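Local atomic coordinates of PbSGBP-B lipoprotein (Prevotella bryantii B14, PDB entry 6D2Y), a protein that probably binds polysaccharides at the cell surface as a lipoprotein encoded in a polysaccharide utilization locus. Residues Asn140-Lys144 against Phe214-Asp218; Arg220-Phe226 against Asp452-Pro458; Glu281-Gly285 against His296-Cys300; Asp304-Trp308 against Phe415-Phe421. All blocks are in the same frame, centred on the assembly; numbering follows the deposited sequence. Where two conformers were deposited one is given.

Interaction 1: residues Asn140-Lys144 against Phe214-Asp218; sequences NEWAK and FQYMD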
loop_
_atom_site.group_PDB
_atom_site.type_symbol
_atom_site.label_atom_id
_atom_site.label_comp_id
_atom_site.label_asym_id
_atom_site.label_seq_id
_atom_site.Cartn_x
_atom_site.Cartn_y
_atom_site.Cartn_z
ATOM N N ASN A 140 6.342 -6.052 -6.984
ATOM C CA ASN A 140 7.013 -5.175 -7.942
ATOM C C ASN A 140 5.984 -4.841 -9.013
ATOM O O ASN A 140 5.692 -5.669 -9.879
ATOM C CB ASN A 140 8.239 -5.846 -8.548
ATOM C CG ASN A 140 8.945 -4.976 -9.583
ATOM O OD1 ASN A 140 8.518 -3.861 -9.882
ATOM N ND2 ASN A 140 10.042 -5.489 -10.128
ATOM N N GLU A 141 5.441 -3.629 -8.958
ATOM C CA GLU A 141 4.505 -3.206 -9.988
ATOM C C GLU A 141 5.156 -3.130 -11.364
ATOM O O GLU A 141 4.437 -3.061 -12.369
ATOM C CB GLU A 141 3.900 -1.856 -9.614
ATOM C CG GLU A 141 3.190 -1.903 -8.277
ATOM C CD GLU A 141 2.607 -0.569 -7.866
ATOM O OE1 GLU A 141 2.661 0.384 -8.672
ATOM O OE2 GLU A 141 2.098 -0.472 -6.731
ATOM N N TRP A 142 6.494 -3.128 -11.436
ATOM C CA TRP A 142 7.225 -3.133 -12.699
ATOM C C TRP A 142 7.967 -4.448 -12.932
ATOM O O TRP A 142 9.067 -4.464 -13.486
ATOM C CB TRP A 142 8.174 -1.939 -12.752
ATOM C CG TRP A 142 7.473 -0.636 -13.070
ATOM C CD1 TRP A 142 6.427 -0.081 -12.394
ATOM C CD2 TRP A 142 7.770 0.261 -14.149
ATOM N NE1 TRP A 142 6.060 1.110 -12.975
ATOM C CE2 TRP A 142 6.869 1.341 -14.057
ATOM C CE3 TRP A 142 8.713 0.257 -15.180
ATOM C CZ2 TRP A 142 6.885 2.403 -14.955
ATOM C CZ3 TRP A 142 8.726 1.304 -16.067
ATOM C CH2 TRP A 142 7.820 2.365 -15.952
ATOM N N ALA A 143 7.342 -5.559 -12.563
ATOM C CA ALA A 143 7.981 -6.858 -12.704
ATOM C C ALA A 143 8.015 -7.284 -14.162
ATOM O O ALA A 143 7.019 -7.176 -14.882
ATOM C CB ALA A 143 7.247 -7.907 -11.872
ATOM N N LYS A 144 9.171 -7.778 -14.592
ATOM C CA LYS A 144 9.338 -8.262 -15.952
ATOM C C LYS A 144 8.765 -9.671 -16.098
ATOM O O LYS A 144 8.478 -10.362 -15.117
ATOM C CB LYS A 144 10.813 -8.246 -16.349
ATOM C CG LYS A 144 11.593 -7.069 -15.793
ATOM C CD LYS A 144 13.021 -7.050 -16.314
ATOM C CE LYS A 144 13.556 -5.632 -16.380
ATOM N NZ LYS A 144 12.494 -4.668 -16.780
ATOM N N PHE A 214 -3.136 -0.185 -7.974
ATOM C CA PHE A 214 -1.943 -0.103 -8.802
ATOM C C PHE A 214 -2.251 -0.683 -10.172
ATOM O O PHE A 214 -3.233 -1.406 -10.357
ATOM C CB PHE A 214 -0.758 -0.835 -8.162
ATOM C CG PHE A 214 -1.110 -2.175 -7.570
ATOM C CD1 PHE A 214 -1.410 -3.257 -8.384
ATOM C CD2 PHE A 214 -1.140 -2.351 -6.195
ATOM C CE1 PHE A 214 -1.734 -4.486 -7.838
ATOM C CE2 PHE A 214 -1.463 -3.577 -5.645
ATOM C CZ PHE A 214 -1.759 -4.645 -6.468
ATOM N N GLN A 215 -1.389 -0.356 -11.130
ATOM C CA GLN A 215 -1.472 -0.889 -12.478
ATOM C C GLN A 215 -0.134 -1.519 -12.840
ATOM O O GLN A 215 0.895 -1.237 -12.222
ATOM C CB GLN A 215 -1.842 0.199 -13.499
ATOM C CG GLN A 215 -3.204 0.832 -13.266
ATOM C CD GLN A 215 -3.535 1.901 -14.291
ATOM O OE1 GLN A 215 -2.645 2.479 -14.915
ATOM N NE2 GLN A 215 -4.823 2.166 -14.473
ATOM N N TYR A 216 -0.160 -2.384 -13.849
ATOM C CA TYR A 216 1.068 -3.009 -14.324
ATOM C C TYR A 216 1.890 -1.996 -15.115
ATOM O O TYR A 216 1.357 -1.329 -16.005
ATOM C CB TYR A 216 0.733 -4.213 -15.201
ATOM C CG TYR A 216 1.949 -4.975 -15.655
ATOM C CD1 TYR A 216 2.975 -5.269 -14.767
ATOM C CD2 TYR A 216 2.090 -5.375 -16.977
ATOM C CE1 TYR A 216 4.094 -5.963 -15.174
ATOM C CE2 TYR A 216 3.211 -6.066 -17.396
ATOM C CZ TYR A 216 4.210 -6.354 -16.489
ATOM O OH TYR A 216 5.332 -7.043 -16.893
HETATM N N MSE A 217 3.187 -1.892 -14.810
HETATM C CA MSE A 217 4.052 -0.846 -15.384
HETATM C C MSE A 217 3.482 0.534 -15.087
HETATM O O MSE A 217 3.485 1.391 -15.962
HETATM C CB MSE A 217 4.200 -0.986 -16.906
HETATM C CG MSE A 217 4.805 -2.303 -17.437
HETATM SE SE MSE A 217 6.716 -2.697 -17.201
HETATM C CE MSE A 217 6.807 -4.256 -16.036
ATOM N N ASP A 218 3.000 0.745 -13.864
ATOM C CA ASP A 218 2.263 1.962 -13.537
ATOM C C ASP A 218 3.119 3.204 -13.760
ATOM O O ASP A 218 4.237 3.304 -13.244
ATOM C CB ASP A 218 1.788 1.901 -12.086
ATOM C CG ASP A 218 0.516 2.686 -11.853
ATOM O OD1 ASP A 218 0.185 3.556 -12.685
ATOM O OD2 ASP A 218 -0.154 2.424 -10.832
HETATM O O HOH W 1 1.344 2.686 -8.835
#
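Two beta turns in the IPT/TIG region meet here, a type I turn holding Glu141 and Trp142 and a type II turn holding Tyr216 and Met217. Met217 N donates to Glu141 O (3.0 Å), while Tyr216 OH reaches Ala143 O at 2.6 Å, almost in line with the carbonyl. A chi1 of -176° swings the phenol of Tyr216 away from its own N and toward Ala143. The indole of Trp142 is gripped twice: Met217 CA sits over its five-membered ring, 3.7 Å from the centroid, and NE1 donates within the ring plane to Asp218 O at 2.9 Å. The bent selenomethionine Met217 adds an oblique Met-aromatic contact. Side by side, the carboxylates of Glu141 and Asp218 share one water that donates to both. Arg455 and Lys314 pair with Glu141, and Arg220 with Asp218, probably offsetting the like charges. The paired turns lie where the E-set (IPT/TIG) region meets strands 311-318 and 449-458 of the sandwich that follows it.

Interaction 2: residues Arg220-Phe226 against Asp452-Pro458; sequences RGMLFDF and DNIRVVP. With MG (magnesium ion), chain B.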
loop_
_atom_site.group_PDB
_atom_site.type_symbol
_atom_site.label_atom_id
_atom_site.label_comp_id
_atom_site.label_asym_id
_atom_site.label_seq_id
_atom_site.Cartn_x
_atom_site.Cartn_y
_atom_site.Cartn_z
ATOM N N ARG A 220 1.255 6.412 -13.764
ATOM C CA ARG A 220 0.388 7.525 -13.404
ATOM C C ARG A 220 1.066 8.415 -12.371
ATOM O O ARG A 220 1.707 7.931 -11.435
ATOM C CB ARG A 220 -0.953 7.013 -12.872
ATOM C CG ARG A 220 -1.606 5.944 -13.742
ATOM C CD ARG A 220 -2.839 5.345 -13.075
ATOM N NE ARG A 220 -2.513 4.492 -11.935
ATOM C CZ ARG A 220 -3.375 4.177 -10.974
ATOM N NH1 ARG A 220 -4.610 4.658 -11.010
ATOM N NH2 ARG A 220 -3.003 3.388 -9.974
ATOM N N GLY A 221 0.921 9.728 -12.548
ATOM C CA GLY A 221 1.573 10.675 -11.662
ATOM C C GLY A 221 3.076 10.584 -11.701
ATOM O O GLY A 221 3.744 10.892 -10.709
HETATM N N MSE A 222 3.619 10.145 -12.828
HETATM C CA MSE A 222 5.047 9.949 -13.029
HETATM C C MSE A 222 5.884 11.238 -12.841
HETATM O O MSE A 222 5.640 12.246 -13.502
HETATM C CB MSE A 222 5.271 9.346 -14.425
HETATM C CG MSE A 222 6.671 8.852 -14.569
HETATM SE SE MSE A 222 6.882 7.179 -13.604
HETATM C CE MSE A 222 8.188 7.851 -12.397
ATOM N N LEU A 223 6.851 11.214 -11.920
ATOM C CA LEU A 223 7.716 12.364 -11.668
ATOM C C LEU A 223 9.155 12.143 -12.112
ATOM O O LEU A 223 9.728 12.998 -12.799
ATOM C CB LEU A 223 7.696 12.749 -10.180
ATOM C CG LEU A 223 6.319 12.913 -9.531
ATOM C CD1 LEU A 223 6.339 12.425 -8.095
ATOM C CD2 LEU A 223 5.872 14.361 -9.598
ATOM N N PHE A 224 9.764 11.019 -11.732
ATOM C CA PHE A 224 11.134 10.693 -12.137
ATOM C C PHE A 224 11.176 9.220 -12.531
ATOM O O PHE A 224 11.166 8.347 -11.660
ATOM C CB PHE A 224 12.140 10.962 -11.023
ATOM C CG PHE A 224 12.083 12.347 -10.451
ATOM C CD1 PHE A 224 11.230 12.646 -9.404
ATOM C CD2 PHE A 224 12.920 13.339 -10.930
ATOM C CE1 PHE A 224 11.190 13.917 -8.865
ATOM C CE2 PHE A 224 12.889 14.611 -10.395
ATOM C CZ PHE A 224 12.023 14.901 -9.362
ATOM N N ASP A 225 11.222 8.943 -13.830
ATOM C CA ASP A 225 11.659 7.640 -14.315
ATOM C C ASP A 225 13.060 7.704 -14.903
ATOM O O ASP A 225 13.607 6.669 -15.297
ATOM C CB ASP A 225 10.664 7.078 -15.342
ATOM C CG ASP A 225 10.746 7.769 -16.691
ATOM O OD1 ASP A 225 11.251 8.909 -16.764
ATOM O OD2 ASP A 225 10.280 7.174 -17.685
ATOM N N PHE A 226 13.639 8.905 -14.970
ATOM C CA PHE A 226 15.015 9.160 -15.389
ATOM C C PHE A 226 15.270 8.763 -16.836
ATOM O O PHE A 226 16.425 8.613 -17.244
ATOM C CB PHE A 226 16.012 8.470 -14.452
ATOM C CG PHE A 226 15.819 8.837 -13.009
ATOM C CD1 PHE A 226 16.257 10.059 -12.532
ATOM C CD2 PHE A 226 15.179 7.973 -12.136
ATOM C CE1 PHE A 226 16.072 10.410 -11.209
ATOM C CE2 PHE A 226 14.990 8.321 -10.810
ATOM C CZ PHE A 226 15.435 9.544 -10.350
ATOM N N ASP A 452 14.012 4.063 -8.873
ATOM C CA ASP A 452 13.475 4.461 -10.163
ATOM C C ASP A 452 11.957 4.535 -10.044
ATOM O O ASP A 452 11.358 3.966 -9.129
ATOM C CB ASP A 452 13.928 3.492 -11.270
ATOM C CG ASP A 452 13.458 3.913 -12.648
ATOM O OD1 ASP A 452 13.080 3.032 -13.449
ATOM O OD2 ASP A 452 13.454 5.130 -12.924
ATOM N N ASN A 453 11.346 5.285 -10.957
ATOM C CA ASN A 453 9.892 5.382 -11.056
ATOM C C ASN A 453 9.266 6.047 -9.825
ATOM O O ASN A 453 8.283 5.563 -9.261
ATOM C CB ASN A 453 9.260 4.018 -11.333
ATOM C CG ASN A 453 9.807 3.370 -12.600
ATOM O OD1 ASN A 453 10.075 4.050 -13.594
ATOM N ND2 ASN A 453 9.949 2.052 -12.578
ATOM N N ILE A 454 9.819 7.195 -9.444
ATOM C CA ILE A 454 9.213 8.024 -8.408
ATOM C C ILE A 454 7.945 8.652 -8.972
ATOM O O ILE A 454 7.995 9.413 -9.943
ATOM C CB ILE A 454 10.196 9.097 -7.923
ATOM C CG1 ILE A 454 11.533 8.468 -7.523
ATOM C CG2 ILE A 454 9.594 9.885 -6.766
ATOM C CD1 ILE A 454 12.662 9.476 -7.406
ATOM N N ARG A 455 6.802 8.345 -8.360
ATOM C CA ARG A 455 5.512 8.798 -8.864
ATOM C C ARG A 455 4.570 9.054 -7.695
ATOM O O ARG A 455 4.812 8.619 -6.566
ATOM C CB ARG A 455 4.896 7.769 -9.823
ATOM C CG ARG A 455 4.683 6.392 -9.197
ATOM C CD ARG A 455 4.283 5.353 -10.237
ATOM N NE ARG A 455 4.057 4.032 -9.649
ATOM C CZ ARG A 455 4.994 3.097 -9.522
ATOM N NH1 ARG A 455 6.232 3.328 -9.935
ATOM N NH2 ARG A 455 4.696 1.926 -8.977
ATOM N N VAL A 456 3.483 9.774 -7.974
ATOM C CA VAL A 456 2.407 9.986 -7.010
ATOM C C VAL A 456 1.116 9.439 -7.605
ATOM O O VAL A 456 0.764 9.758 -8.747
ATOM C CB VAL A 456 2.264 11.468 -6.603
ATOM C CG1 VAL A 456 2.000 12.360 -7.809
ATOM C CG2 VAL A 456 1.158 11.623 -5.568
ATOM N N VAL A 457 0.418 8.613 -6.829
ATOM C CA VAL A 457 -0.671 7.786 -7.352
ATOM C C VAL A 457 -1.820 7.792 -6.369
ATOM O O VAL A 457 -1.625 7.917 -5.146
ATOM C CB VAL A 457 -0.194 6.335 -7.600
ATOM C CG1 VAL A 457 0.049 5.606 -6.285
ATOM C CG2 VAL A 457 -1.138 5.551 -8.504
ATOM N N PRO A 458 -3.055 7.701 -6.869
ATOM C CA PRO A 458 -4.206 7.625 -5.965
ATOM C C PRO A 458 -4.122 6.413 -5.049
ATOM O O PRO A 458 -3.646 5.345 -5.436
ATOM C CB PRO A 458 -5.404 7.523 -6.914
ATOM C CG PRO A 458 -4.939 8.157 -8.171
ATOM C CD PRO A 458 -3.473 7.861 -8.277
HETATM MG MG MG B . 14.012 4.291 -15.269
HETATM O O HOH W 2 12.055 3.929 -15.586
#
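Strand 222-224 runs antiparallel to 452-458, the axes 4.6 Å apart with their directions at 142°, and the pairing slips by one residue between Met222 and Phe224. Leu223 N and Phe224 N both donate to Ile454 O and lie in its carbonyl plane, with Leu223 N 2.9 Å from Ile454 O: a classic beta bulge. Opposite Phe224, Asn453 and Ile454 form a G1 bulge, and further along Val456 N bonds to Gly221 O. This bulged antiparallel pair in the sandwich carries part of the magnesium site. Asp452 chelates the ion through OD1 (2.4 Å) and OD2, and Asp225 adds its backbone O at 2.4 Å. A coordinated water donates to Asn453 OD1, and Asp227, Ser255 and Asn257 complete the sphere. The Phe226 ring turns its edge to the carboxylate, CD2 to Asp452 OD2 3.4 Å. Ile454 CD1 touches both Phe224 CB (3.9 Å) and Phe226 CZ (4.0 Å). At the far end, Val457 CG2 lies over a face of the Arg220 guanidinium, which pairs with Asp218.

Interaction 3: residues Glu281-Gly285 against His296-Cys300; sequences EYWAG and HPRLC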
loop_
_atom_site.group_PDB
_atom_site.type_symbol
_atom_site.label_atom_id
_atom_site.label_comp_id
_atom_site.label_asym_id
_atom_site.label_seq_id
_atom_site.Cartn_x
_atom_site.Cartn_y
_atom_site.Cartn_z
ATOM N N GLU A 281 18.583 15.609 -4.475
ATOM C CA GLU A 281 17.924 16.906 -4.400
ATOM C C GLU A 281 17.437 17.316 -5.780
ATOM O O GLU A 281 18.241 17.468 -6.705
ATOM C CB GLU A 281 18.871 17.967 -3.826
ATOM C CG GLU A 281 19.519 17.581 -2.500
ATOM C CD GLU A 281 20.920 18.151 -2.332
ATOM O OE1 GLU A 281 21.401 18.845 -3.253
ATOM O OE2 GLU A 281 21.537 17.907 -1.273
ATOM N N TYR A 282 16.124 17.495 -5.918
ATOM C CA TYR A 282 15.536 18.142 -7.087
ATOM C C TYR A 282 14.881 19.437 -6.630
ATOM O O TYR A 282 13.829 19.415 -5.982
ATOM C CB TYR A 282 14.518 17.251 -7.797
ATOM C CG TYR A 282 13.864 17.964 -8.965
ATOM C CD1 TYR A 282 14.466 17.984 -10.215
ATOM C CD2 TYR A 282 12.661 18.644 -8.808
ATOM C CE1 TYR A 282 13.884 18.646 -11.279
ATOM C CE2 TYR A 282 12.074 19.312 -9.867
ATOM C CZ TYR A 282 12.690 19.308 -11.101
ATOM O OH TYR A 282 12.108 19.967 -12.160
ATOM N N TRP A 283 15.493 20.562 -6.976
ATOM C CA TRP A 283 14.961 21.880 -6.655
ATOM C C TRP A 283 14.442 22.514 -7.939
ATOM O O TRP A 283 15.167 22.587 -8.935
ATOM C CB TRP A 283 16.029 22.754 -5.995
ATOM C CG TRP A 283 16.674 22.103 -4.799
ATOM C CD1 TRP A 283 16.158 21.092 -4.036
ATOM C CD2 TRP A 283 17.952 22.420 -4.230
ATOM N NE1 TRP A 283 17.036 20.761 -3.032
ATOM C CE2 TRP A 283 18.143 21.562 -3.128
ATOM C CE3 TRP A 283 18.950 23.346 -4.546
ATOM C CZ2 TRP A 283 19.294 21.603 -2.343
ATOM C CZ3 TRP A 283 20.090 23.385 -3.766
ATOM C CH2 TRP A 283 20.254 22.519 -2.677
ATOM N N ALA A 284 13.182 22.945 -7.917
ATOM C CA ALA A 284 12.581 23.558 -9.094
ATOM C C ALA A 284 13.256 24.887 -9.410
ATOM O O ALA A 284 13.680 25.619 -8.511
ATOM C CB ALA A 284 11.083 23.769 -8.877
ATOM N N GLY A 285 13.352 25.193 -10.696
ATOM C CA GLY A 285 13.994 26.401 -11.170
ATOM C C GLY A 285 15.374 26.120 -11.740
ATOM O O GLY A 285 15.939 25.036 -11.591
ATOM N N HIS A 296 13.535 22.947 -15.389
ATOM C CA HIS A 296 13.289 22.343 -14.083
ATOM C C HIS A 296 11.948 22.802 -13.526
ATOM O O HIS A 296 11.908 23.640 -12.615
ATOM C CB HIS A 296 14.413 22.677 -13.100
ATOM C CG HIS A 296 15.766 22.226 -13.549
ATOM N ND1 HIS A 296 16.931 22.679 -12.968
ATOM C CD2 HIS A 296 16.142 21.359 -14.518
ATOM C CE1 HIS A 296 17.967 22.113 -13.563
ATOM N NE2 HIS A 296 17.514 21.307 -14.506
ATOM N N PRO A 297 10.836 22.270 -14.025
ATOM C CA PRO A 297 9.525 22.733 -13.562
ATOM C C PRO A 297 9.233 22.275 -12.143
ATOM O O PRO A 297 9.878 21.377 -11.596
ATOM C CB PRO A 297 8.555 22.088 -14.555
ATOM C CG PRO A 297 9.251 20.828 -14.967
ATOM C CD PRO A 297 10.725 21.146 -14.974
ATOM N N ARG A 298 8.233 22.918 -11.545
ATOM C CA ARG A 298 7.731 22.475 -10.253
ATOM C C ARG A 298 7.105 21.094 -10.394
ATOM O O ARG A 298 6.427 20.798 -11.382
ATOM C CB ARG A 298 6.709 23.477 -9.710
ATOM C CG ARG A 298 7.334 24.752 -9.163
ATOM C CD ARG A 298 6.413 25.960 -9.288
ATOM N NE ARG A 298 5.162 25.798 -8.553
ATOM C CZ ARG A 298 3.956 25.843 -9.112
ATOM N NH1 ARG A 298 3.834 26.055 -10.415
ATOM N NH2 ARG A 298 2.872 25.685 -8.367
ATOM N N LEU A 299 7.341 20.236 -9.400
ATOM C CA LEU A 299 6.826 18.874 -9.479
ATOM C C LEU A 299 5.302 18.845 -9.465
ATOM O O LEU A 299 4.696 17.930 -10.031
ATOM C CB LEU A 299 7.391 18.034 -8.336
ATOM C CG LEU A 299 8.900 17.804 -8.410
ATOM C CD1 LEU A 299 9.375 16.998 -7.219
ATOM C CD2 LEU A 299 9.266 17.107 -9.712
ATOM N N CYS A 300 4.668 19.840 -8.840
ATOM C CA CYS A 300 3.210 19.897 -8.824
ATOM C C CYS A 300 2.627 20.235 -10.191
ATOM O O CYS A 300 1.422 20.057 -10.398
ATOM C CB CYS A 300 2.735 20.916 -7.792
ATOM S SG CYS A 300 3.454 22.559 -7.991
#
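Tyr282 meets Leu299 obliquely, CE2 to CD2 3.6 Å. A chi1 of 177° carries the phenol toward 296-300, and its OH donates to Pro297 O at 2.7 Å. The hydroxyl lies in the carbonyl plane on a lone pair, and the oxygen lies close to the plane of the ring, at its edge. The same OH also lies 3.3 Å from Pro297 CD and packs against the His296-Pro297 link. Beside it, Gly285 and His296 bind each other reciprocally. Gly285 N donates to His296 O (2.9 Å) in a nearly straight bond of 167°, and His296 ND1 returns a bond of 2.9 Å to Gly285 O, tilted from the carbonyl plane. At the backbone angles of Gly285 a side chain would press on the preceding carbonyl oxygen, which suits glycine. Alongside, Ala284 CB packs on Arg298 CA, 3.8 Å away, while the guanidinium of Arg298 pairs with Asp301. Phe224 meets the Tyr282 ring edge-to-face. The contact closes the loop that follows 279-282, an outermost strand of its sheet in the beta-sandwich domain, onto the start of the short helix 299-302.

Interaction 4: residues Asp304-Trp308 against Phe415-Phe421; sequences DFSDW and FSSINDF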
loop_
_atom_site.group_PDB
_atom_site.type_symbol
_atom_site.label_atom_id
_atom_site.label_comp_id
_atom_site.label_asym_id
_atom_site.label_seq_id
_atom_site.Cartn_x
_atom_site.Cartn_y
_atom_site.Cartn_z
ATOM N N ASP A 304 -0.259 15.618 -10.967
ATOM C CA ASP A 304 -1.369 16.239 -10.255
ATOM C C ASP A 304 -1.344 15.834 -8.786
ATOM O O ASP A 304 -1.503 14.654 -8.457
ATOM C CB ASP A 304 -2.699 15.850 -10.894
ATOM C CG ASP A 304 -3.862 16.648 -10.341
ATOM O OD1 ASP A 304 -4.257 17.648 -10.977
ATOM O OD2 ASP A 304 -4.378 16.276 -9.267
ATOM N N PHE A 305 -1.160 16.816 -7.905
ATOM C CA PHE A 305 -1.127 16.589 -6.468
ATOM C C PHE A 305 -2.408 17.032 -5.772
ATOM O O PHE A 305 -2.447 17.061 -4.537
ATOM C CB PHE A 305 0.072 17.309 -5.846
ATOM C CG PHE A 305 1.383 16.604 -6.050
ATOM C CD1 PHE A 305 2.131 16.819 -7.196
ATOM C CD2 PHE A 305 1.875 15.735 -5.090
ATOM C CE1 PHE A 305 3.341 16.176 -7.383
ATOM C CE2 PHE A 305 3.084 15.092 -5.269
ATOM C CZ PHE A 305 3.817 15.312 -6.417
ATOM N N SER A 306 -3.445 17.389 -6.526
ATOM C CA SER A 306 -4.709 17.771 -5.913
ATOM C C SER A 306 -5.278 16.603 -5.117
ATOM O O SER A 306 -5.108 15.435 -5.483
ATOM C CB SER A 306 -5.708 18.226 -6.979
ATOM O OG SER A 306 -5.999 17.179 -7.889
ATOM N N ASP A 307 -5.953 16.931 -4.014
ATOM C CA ASP A 307 -6.482 15.932 -3.086
ATOM C C ASP A 307 -5.380 14.966 -2.658
ATOM O O ASP A 307 -5.498 13.744 -2.779
ATOM C CB ASP A 307 -7.669 15.183 -3.699
ATOM C CG ASP A 307 -8.812 16.108 -4.077
ATOM O OD1 ASP A 307 -9.058 17.086 -3.340
ATOM O OD2 ASP A 307 -9.469 15.853 -5.109
ATOM N N TRP A 308 -4.287 15.542 -2.149
ATOM C CA TRP A 308 -3.098 14.759 -1.823
ATOM C C TRP A 308 -3.340 13.781 -0.682
ATOM O O TRP A 308 -2.655 12.754 -0.598
ATOM C CB TRP A 308 -1.939 15.694 -1.480
ATOM C CG TRP A 308 -2.235 16.629 -0.350
ATOM C CD1 TRP A 308 -2.095 16.375 0.984
ATOM C CD2 TRP A 308 -2.719 17.974 -0.453
ATOM N NE1 TRP A 308 -2.464 17.478 1.717
ATOM C CE2 TRP A 308 -2.851 18.472 0.858
ATOM C CE3 TRP A 308 -3.056 18.804 -1.527
ATOM C CZ2 TRP A 308 -3.303 19.763 1.124
ATOM C CZ3 TRP A 308 -3.505 20.085 -1.261
ATOM C CH2 TRP A 308 -3.625 20.553 0.054
ATOM N N PHE A 415 0.647 19.777 4.892
ATOM C CA PHE A 415 0.605 20.350 3.555
ATOM C C PHE A 415 -0.620 21.244 3.423
ATOM O O PHE A 415 -1.724 20.859 3.816
ATOM C CB PHE A 415 0.576 19.250 2.495
ATOM C CG PHE A 415 1.839 18.441 2.426
ATOM C CD1 PHE A 415 3.073 19.067 2.469
ATOM C CD2 PHE A 415 1.795 17.060 2.317
ATOM C CE1 PHE A 415 4.239 18.337 2.401
ATOM C CE2 PHE A 415 2.965 16.318 2.249
ATOM C CZ PHE A 415 4.188 16.961 2.293
ATOM N N SER A 416 -0.424 22.442 2.875
ATOM C CA SER A 416 -1.503 23.412 2.769
ATOM C C SER A 416 -1.965 23.662 1.349
ATOM O O SER A 416 -3.081 24.154 1.172
ATOM C CB SER A 416 -1.086 24.751 3.401
ATOM O OG SER A 416 -0.277 24.521 4.536
ATOM N N SER A 417 -1.159 23.323 0.349
ATOM C CA SER A 417 -1.448 23.642 -1.037
ATOM C C SER A 417 -0.699 22.665 -1.927
ATOM O O SER A 417 0.248 22.002 -1.493
ATOM C CB SER A 417 -1.049 25.087 -1.369
ATOM O OG SER A 417 -0.964 25.298 -2.764
ATOM N N ILE A 418 -1.136 22.568 -3.185
ATOM C CA ILE A 418 -0.401 21.737 -4.130
ATOM C C ILE A 418 0.955 22.346 -4.440
ATOM O O ILE A 418 1.860 21.635 -4.891
ATOM C CB ILE A 418 -1.212 21.513 -5.420
ATOM C CG1 ILE A 418 -1.445 22.839 -6.145
ATOM C CG2 ILE A 418 -2.533 20.821 -5.110
ATOM C CD1 ILE A 418 -1.143 22.779 -7.622
ATOM N N ASN A 419 1.126 23.648 -4.191
ATOM C CA ASN A 419 2.410 24.301 -4.415
ATOM C C ASN A 419 3.501 23.762 -3.501
ATOM O O ASN A 419 4.687 23.955 -3.792
ATOM C CB ASN A 419 2.269 25.811 -4.219
ATOM C CG ASN A 419 1.728 26.508 -5.448
ATOM O OD1 ASN A 419 2.448 26.711 -6.424
ATOM N ND2 ASN A 419 0.456 26.887 -5.404
ATOM N N ASP A 420 3.133 23.095 -2.408
ATOM C CA ASP A 420 4.114 22.518 -1.498
ATOM C C ASP A 420 4.782 21.271 -2.063
ATOM O O ASP A 420 5.676 20.720 -1.410
ATOM C CB ASP A 420 3.450 22.198 -0.156
ATOM C CG ASP A 420 2.813 23.420 0.486
ATOM O OD1 ASP A 420 1.935 24.037 -0.151
ATOM O OD2 ASP A 420 3.191 23.770 1.624
ATOM N N PHE A 421 4.381 20.816 -3.249
ATOM C CA PHE A 421 5.025 19.683 -3.902
ATOM C C PHE A 421 5.798 20.147 -5.129
ATOM O O PHE A 421 5.643 19.583 -6.215
ATOM C CB PHE A 421 3.990 18.630 -4.310
ATOM C CG PHE A 421 3.151 18.123 -3.173
ATOM C CD1 PHE A 421 3.685 17.267 -2.225
ATOM C CD2 PHE A 421 1.825 18.502 -3.055
ATOM C CE1 PHE A 421 2.909 16.800 -1.183
ATOM C CE2 PHE A 421 1.047 18.039 -2.014
ATOM C CZ PHE A 421 1.589 17.187 -1.078
#
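Neither segment is a strand where they meet: 304-308 is an irregular loop and 415-421 contains a 3-10 turn at 418-420; their CA atoms come closest at Phe305 and Ile418, 5.7 Å apart. The turn opens with an ST turn, in which Ser417 OG accepts from Asn419 N at 3.0 Å, and two backbone bonds close it. Across the contact the rings of Phe305 and Phe421 form an offset stack, centroids 4.5 Å apart and planes at 13°, with Phe421 CB centred over the Phe305 face. They belong to an aromatic cluster of four, joining the loops that lead into strands 311-318 and 423-428 of the sandwich. Trp308 points its CB at 415-421, a chi1 of 57° spreads the indole over it, and two rings address the same face of the indole. Phe415 stands edge-to-face, its plane at 87°, and Phe421 comes in as an offset edge-to-face partner, with CE2 3.8 Å from Trp308 CB. Farther along the indole, Trp308 CZ2 lies 3.3 Å from Phe415 O, and Ile418 CG2 approaches Trp308 CZ3 at 4.0 Å. Leu399 packs on Phe305, Trp308 and Phe421, and Phe334 meets Phe421 edge-to-face.

Interactions 1, 2 and 3 are buried and interaction 4 only partly so, and the chemistry follows the place. Interaction 1 joins turns at the domain seam by hydrogen bonds and an indole packed on Met217. It is tied to interaction 2 by the Glu141-Arg455 salt bridge and by Trp142 against Asn453, near the magnesium ion. Interaction 2 is sheet pairing plus metal ligation, and it closes the long chain loop within which interactions 3 and 4 are nested. Phe224 packs on Tyr282 and Leu299 of interaction 3, while Leu223 and Val456 pack on Phe305 of interaction 4. Interaction 3 ties a short loop by hydrogen bonds; interaction 4 relies on stacked rings, and Leu299 touches both its segments.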